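Local coordinates for general Secretion Pathway Protein (PDB 4G54) that is a periplasmic part of the EpsAB fusion protein of the type II secretion system and probably binds peptidoglycan, at residues A[22-27]-A[102-107]; A[70-75]-A[92-97]. All coordinates share one frame; numbering follows the deposited sequence.

Interaction 1: residues A[22-27]-A[102-107]; sequences SAVARM and VVLLTG
Arg26 and Thr106 share the one direct hydrogen bond of this contact, NH1 of the arginine lying 3.2 Å from the carbonyl O of Thr106. The N-H...O angle is 153°, and the donor sits in the carbonyl plane, on a lone pair, with the oxygen 13° out of the guanidinium plane. An extended side chain delivers the group: CG is anti to the backbone N and CB, CG and CD run past the same oxygen, while Gly107 O lies over one guanidinium face, offset toward its rim. NH1 is also 3.4 Å from Gly107 CA, so the arginine passes close over the glycine backbone. The second polar link is a water bridge, in which water 1 donates to Ala23 O at 2.7 Å and lies 2.6 Å from Thr106 OG1. That hydroxyl also takes part in hydrogen bonds with the backbone N of Glu108 and of Gln109, a pattern that ties it into the turn leading to strand 110-114.

Carbon packs on backbone carbonyl oxygens by van der Waals contact. Met27 brings CG to 3.3 Å from Thr106 O, and its bend at chi3 (-65°) keeps SD and CE beside the same carbonyl group. The methyl CG2 of Thr106 rests 3.4 Å from Ala23 O. The apolar pair is Val24 CG1 with Leu104 CD1, at 3.6 Å, the two side chains crossing obliquely, with Phe113 also against Val24.

The loop before helix 30-40 thus packs where strand 101-105, paired with 110-114 in the antiparallel sheet, ends; Met27 is also backbone-bonded to Tyr91 of strand 88-97. Chemically, Thr106, just past the strand, makes both polar links, through its carbonyl O to Arg26 and through its hydroxyl and a water to Ala23 O.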
# COMPACT_ATOMS: atom_id res chain seq x y z
N SER A 22 -17.44 2.94 -20.26
CA SER A 22 -16.16 3.34 -20.88
C SER A 22 -15.32 4.35 -20.01
O SER A 22 -14.11 4.40 -20.14
CB SER A 22 -16.35 3.80 -22.35
OG SER A 22 -16.85 5.13 -22.46
N ALA A 23 -15.97 5.13 -19.13
CA ALA A 23 -15.25 6.06 -18.23
C ALA A 23 -14.26 5.31 -17.33
O ALA A 23 -13.23 5.91 -16.96
CB ALA A 23 -16.20 6.81 -17.36
N VAL A 24 -14.56 4.06 -16.96
CA VAL A 24 -13.68 3.35 -16.01
C VAL A 24 -12.39 3.01 -16.62
O VAL A 24 -11.41 2.76 -15.88
CB VAL A 24 -14.16 1.95 -15.56
CG1 VAL A 24 -14.10 1.83 -14.03
CG2 VAL A 24 -15.42 1.51 -16.19
N ALA A 25 -12.39 2.89 -17.95
CA ALA A 25 -11.26 2.41 -18.75
C ALA A 25 -10.41 3.51 -19.35
O ALA A 25 -9.80 3.33 -20.41
CB ALA A 25 -11.77 1.52 -19.88
N ARG A 26 -10.37 4.68 -18.70
CA ARG A 26 -9.54 5.76 -19.17
C ARG A 26 -7.99 5.49 -19.28
O ARG A 26 -7.36 5.92 -20.26
CB ARG A 26 -9.77 6.95 -18.24
CG ARG A 26 -8.92 8.07 -18.64
CD ARG A 26 -9.28 9.38 -17.97
NE ARG A 26 -8.24 10.36 -18.27
CZ ARG A 26 -7.02 10.37 -17.71
NH1 ARG A 26 -6.68 9.49 -16.76
NH2 ARG A 26 -6.15 11.30 -18.09
N MET A 27 -7.40 4.90 -18.24
CA MET A 27 -5.96 4.71 -18.17
C MET A 27 -5.68 3.39 -18.82
O MET A 27 -6.20 2.31 -18.42
CB MET A 27 -5.48 4.66 -16.70
CG MET A 27 -5.67 6.03 -16.06
SD MET A 27 -4.97 6.27 -14.43
CE MET A 27 -5.94 5.10 -13.43
N VAL A 102 -17.47 -0.61 -4.69
CA VAL A 102 -16.06 -0.18 -4.62
C VAL A 102 -16.06 1.26 -5.15
O VAL A 102 -16.93 1.67 -5.92
CB VAL A 102 -15.16 -1.03 -5.46
CG1 VAL A 102 -15.01 -2.45 -4.82
CG2 VAL A 102 -15.63 -1.12 -6.98
N VAL A 103 -15.13 2.02 -4.60
CA VAL A 103 -14.89 3.40 -5.08
C VAL A 103 -13.65 3.39 -5.92
O VAL A 103 -12.58 2.93 -5.52
CB VAL A 103 -14.76 4.43 -3.92
CG1 VAL A 103 -14.40 5.83 -4.47
CG2 VAL A 103 -16.08 4.39 -3.17
N LEU A 104 -13.80 3.83 -7.18
CA LEU A 104 -12.74 3.76 -8.21
C LEU A 104 -12.30 5.17 -8.61
O LEU A 104 -13.13 6.09 -8.71
CB LEU A 104 -13.27 3.02 -9.42
CG LEU A 104 -13.79 1.60 -9.13
CD1 LEU A 104 -14.22 1.02 -10.48
CD2 LEU A 104 -12.68 0.79 -8.45
N LEU A 105 -11.01 5.33 -8.87
CA LEU A 105 -10.42 6.59 -9.40
C LEU A 105 -9.80 6.33 -10.77
O LEU A 105 -8.95 5.47 -10.90
CB LEU A 105 -9.38 7.15 -8.42
CG LEU A 105 -9.82 7.29 -6.98
CD1 LEU A 105 -8.63 7.77 -6.10
CD2 LEU A 105 -10.91 8.37 -6.86
N THR A 106 -10.23 7.09 -11.79
CA THR A 106 -9.90 6.79 -13.18
C THR A 106 -8.80 7.69 -13.71
O THR A 106 -8.37 7.54 -14.85
CB THR A 106 -11.12 6.93 -14.13
OG1 THR A 106 -11.39 8.38 -14.23
CG2 THR A 106 -12.36 6.23 -13.65
N GLY A 107 -8.30 8.63 -12.91
CA GLY A 107 -7.41 9.69 -13.43
C GLY A 107 -8.20 10.98 -13.81
O GLY A 107 -7.64 12.07 -13.91
O HOH W 1 -12.91 8.52 -16.38

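Interaction 2: residues A[70-75]-A[92-97]; sequences QELQQT and VVLLEV
Leu72 meets Leu94 tip to tip: CD1 of Leu72 is 3.7 Å from CD2 of Leu94, and this one methyl also touches CG of Leu72. Both leucines have CG anti to the backbone N (chi1 -174° for Leu72, 173° for Leu94), which directs the branched ends at each other. The carbonyl O of Leu72 lies 3.6 Å from Val97 CG1, and accepts a bond from Thr75 N.

At Gln73 the aliphatic part makes the contact. Its CG packs 3.9 Å from Val97 CG2, the side chains crossing at about a right angle. Water 2 joins the backbones here, donating to Gln73 O at 2.6 Å and to Val97 O at 2.9 Å.

Thr75 closes the segment with its methyl, CG2 being 4.2 Å from Val97 CG1, while OG1 bonds to His77 O.

Helix 69-73 thus packs its C-terminal part, with Thr75 following, against the end of strand 88-97. A classic beta bulge lies beside it, with Leu95 and Glu96 set opposite the single residue Val103 of strand 101-105 and both backbone-bonded to it. Leu79 of strand 79-85 touches Leu72, and Val102 of strand 101-105 lies against Leu94 and Val97.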
# COMPACT_ATOMS: atom_id res chain seq x y z
N GLN A 70 -13.04 -11.90 -2.03
CA GLN A 70 -12.89 -11.96 -0.55
C GLN A 70 -11.55 -11.26 -0.21
O GLN A 70 -11.50 -10.37 0.66
CB GLN A 70 -12.91 -13.43 -0.05
CG GLN A 70 -12.58 -13.49 1.44
CD GLN A 70 -13.70 -13.06 2.43
OE1 GLN A 70 -14.74 -12.46 2.05
NE2 GLN A 70 -13.46 -13.36 3.74
N GLU A 71 -10.50 -11.58 -0.95
CA GLU A 71 -9.17 -11.00 -0.65
C GLU A 71 -9.15 -9.49 -0.96
O GLU A 71 -8.59 -8.70 -0.16
CB GLU A 71 -8.07 -11.73 -1.42
CG GLU A 71 -7.82 -13.13 -0.93
CD GLU A 71 -7.03 -14.01 -1.90
OE1 GLU A 71 -6.97 -13.76 -3.12
OE2 GLU A 71 -6.44 -15.01 -1.39
N LEU A 72 -9.80 -9.05 -2.03
CA LEU A 72 -9.76 -7.67 -2.40
C LEU A 72 -10.43 -6.87 -1.28
O LEU A 72 -9.96 -5.81 -0.88
CB LEU A 72 -10.55 -7.50 -3.73
CG LEU A 72 -10.44 -6.06 -4.28
CD1 LEU A 72 -8.98 -5.89 -4.76
CD2 LEU A 72 -11.36 -5.86 -5.45
N GLN A 73 -11.50 -7.39 -0.71
CA GLN A 73 -12.17 -6.67 0.37
C GLN A 73 -11.31 -6.45 1.58
O GLN A 73 -11.62 -5.49 2.34
CB GLN A 73 -13.43 -7.45 0.83
CG GLN A 73 -14.55 -7.34 -0.20
CD GLN A 73 -15.68 -8.31 0.15
OE1 GLN A 73 -15.84 -9.44 -0.43
NE2 GLN A 73 -16.47 -7.90 1.12
N GLN A 74 -10.25 -7.25 1.77
CA GLN A 74 -9.40 -7.13 2.95
C GLN A 74 -8.24 -6.18 2.72
O GLN A 74 -7.36 -6.08 3.59
CB GLN A 74 -8.84 -8.51 3.32
CG GLN A 74 -9.88 -9.61 3.50
CD GLN A 74 -10.67 -9.45 4.77
OE1 GLN A 74 -10.93 -8.32 5.24
NE2 GLN A 74 -11.07 -10.59 5.35
N THR A 75 -8.19 -5.58 1.54
CA THR A 75 -6.93 -4.75 1.30
C THR A 75 -6.77 -3.64 2.32
O THR A 75 -7.73 -2.88 2.55
CB THR A 75 -6.84 -4.23 -0.12
OG1 THR A 75 -5.54 -3.66 -0.34
CG2 THR A 75 -7.90 -3.21 -0.45
N VAL A 92 -7.58 0.91 -13.21
CA VAL A 92 -8.31 1.90 -12.40
C VAL A 92 -7.86 1.74 -10.93
O VAL A 92 -7.47 0.66 -10.51
CB VAL A 92 -9.86 1.70 -12.57
CG1 VAL A 92 -10.36 0.38 -11.93
CG2 VAL A 92 -10.57 2.86 -12.05
N VAL A 93 -7.78 2.86 -10.22
CA VAL A 93 -7.41 2.80 -8.81
C VAL A 93 -8.58 2.42 -7.97
O VAL A 93 -9.66 3.04 -8.06
CB VAL A 93 -6.76 4.12 -8.33
CG1 VAL A 93 -6.62 4.13 -6.80
CG2 VAL A 93 -5.38 4.29 -9.04
N LEU A 94 -8.40 1.40 -7.12
CA LEU A 94 -9.42 1.09 -6.09
C LEU A 94 -9.03 1.87 -4.86
O LEU A 94 -7.96 1.66 -4.26
CB LEU A 94 -9.39 -0.44 -5.77
CG LEU A 94 -10.28 -0.87 -4.59
CD1 LEU A 94 -11.69 -0.77 -4.96
CD2 LEU A 94 -9.95 -2.35 -4.25
N LEU A 95 -9.93 2.77 -4.43
CA LEU A 95 -9.67 3.59 -3.25
C LEU A 95 -10.25 2.95 -2.06
O LEU A 95 -9.58 2.98 -0.99
CB LEU A 95 -10.29 5.05 -3.46
CG LEU A 95 -10.22 6.00 -2.29
CD1 LEU A 95 -8.77 6.41 -2.02
CD2 LEU A 95 -11.07 7.26 -2.68
N GLU A 96 -11.51 2.50 -2.12
CA GLU A 96 -12.06 1.77 -0.96
C GLU A 96 -13.04 0.72 -1.42
O GLU A 96 -13.48 0.74 -2.53
CB GLU A 96 -12.69 2.68 0.05
CG GLU A 96 -13.74 3.56 -0.50
CD GLU A 96 -14.20 4.57 0.61
OE1 GLU A 96 -14.10 5.79 0.43
OE2 GLU A 96 -14.62 4.09 1.69
N VAL A 97 -13.37 -0.17 -0.52
CA VAL A 97 -14.14 -1.35 -0.89
C VAL A 97 -14.94 -1.81 0.30
O VAL A 97 -14.45 -1.78 1.45
CB VAL A 97 -13.23 -2.51 -1.39
CG1 VAL A 97 -12.05 -2.87 -0.36
CG2 VAL A 97 -14.09 -3.77 -1.69
O HOH W 2 -13.94 -4.33 2.79

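Overall arrangement
From the N terminus, the chain passes 22-27, then helix 30-40, strand 60-66 and helix 69-73 before the hairpin formed by strands 79-85 and 88-97. Interaction 2 closes a loop with 16 residues between its segments; interaction 1, with 74 between, closes a longer one only when strand 101-105 ends, so interaction 2 is nested inside it. About 14 Å separates their centres. Strands 88-97 and 101-105 are antiparallel neighbours, and Leu105 N to Val93 O, at 2.8 Å, is a probable hydrogen bond between the contacts. The six-stranded antiparallel sheet therefore receives both the N-terminal loop and helix 69-73; segments 70-75, 92-97 and 102-107 belong to the peptidase C39-like region.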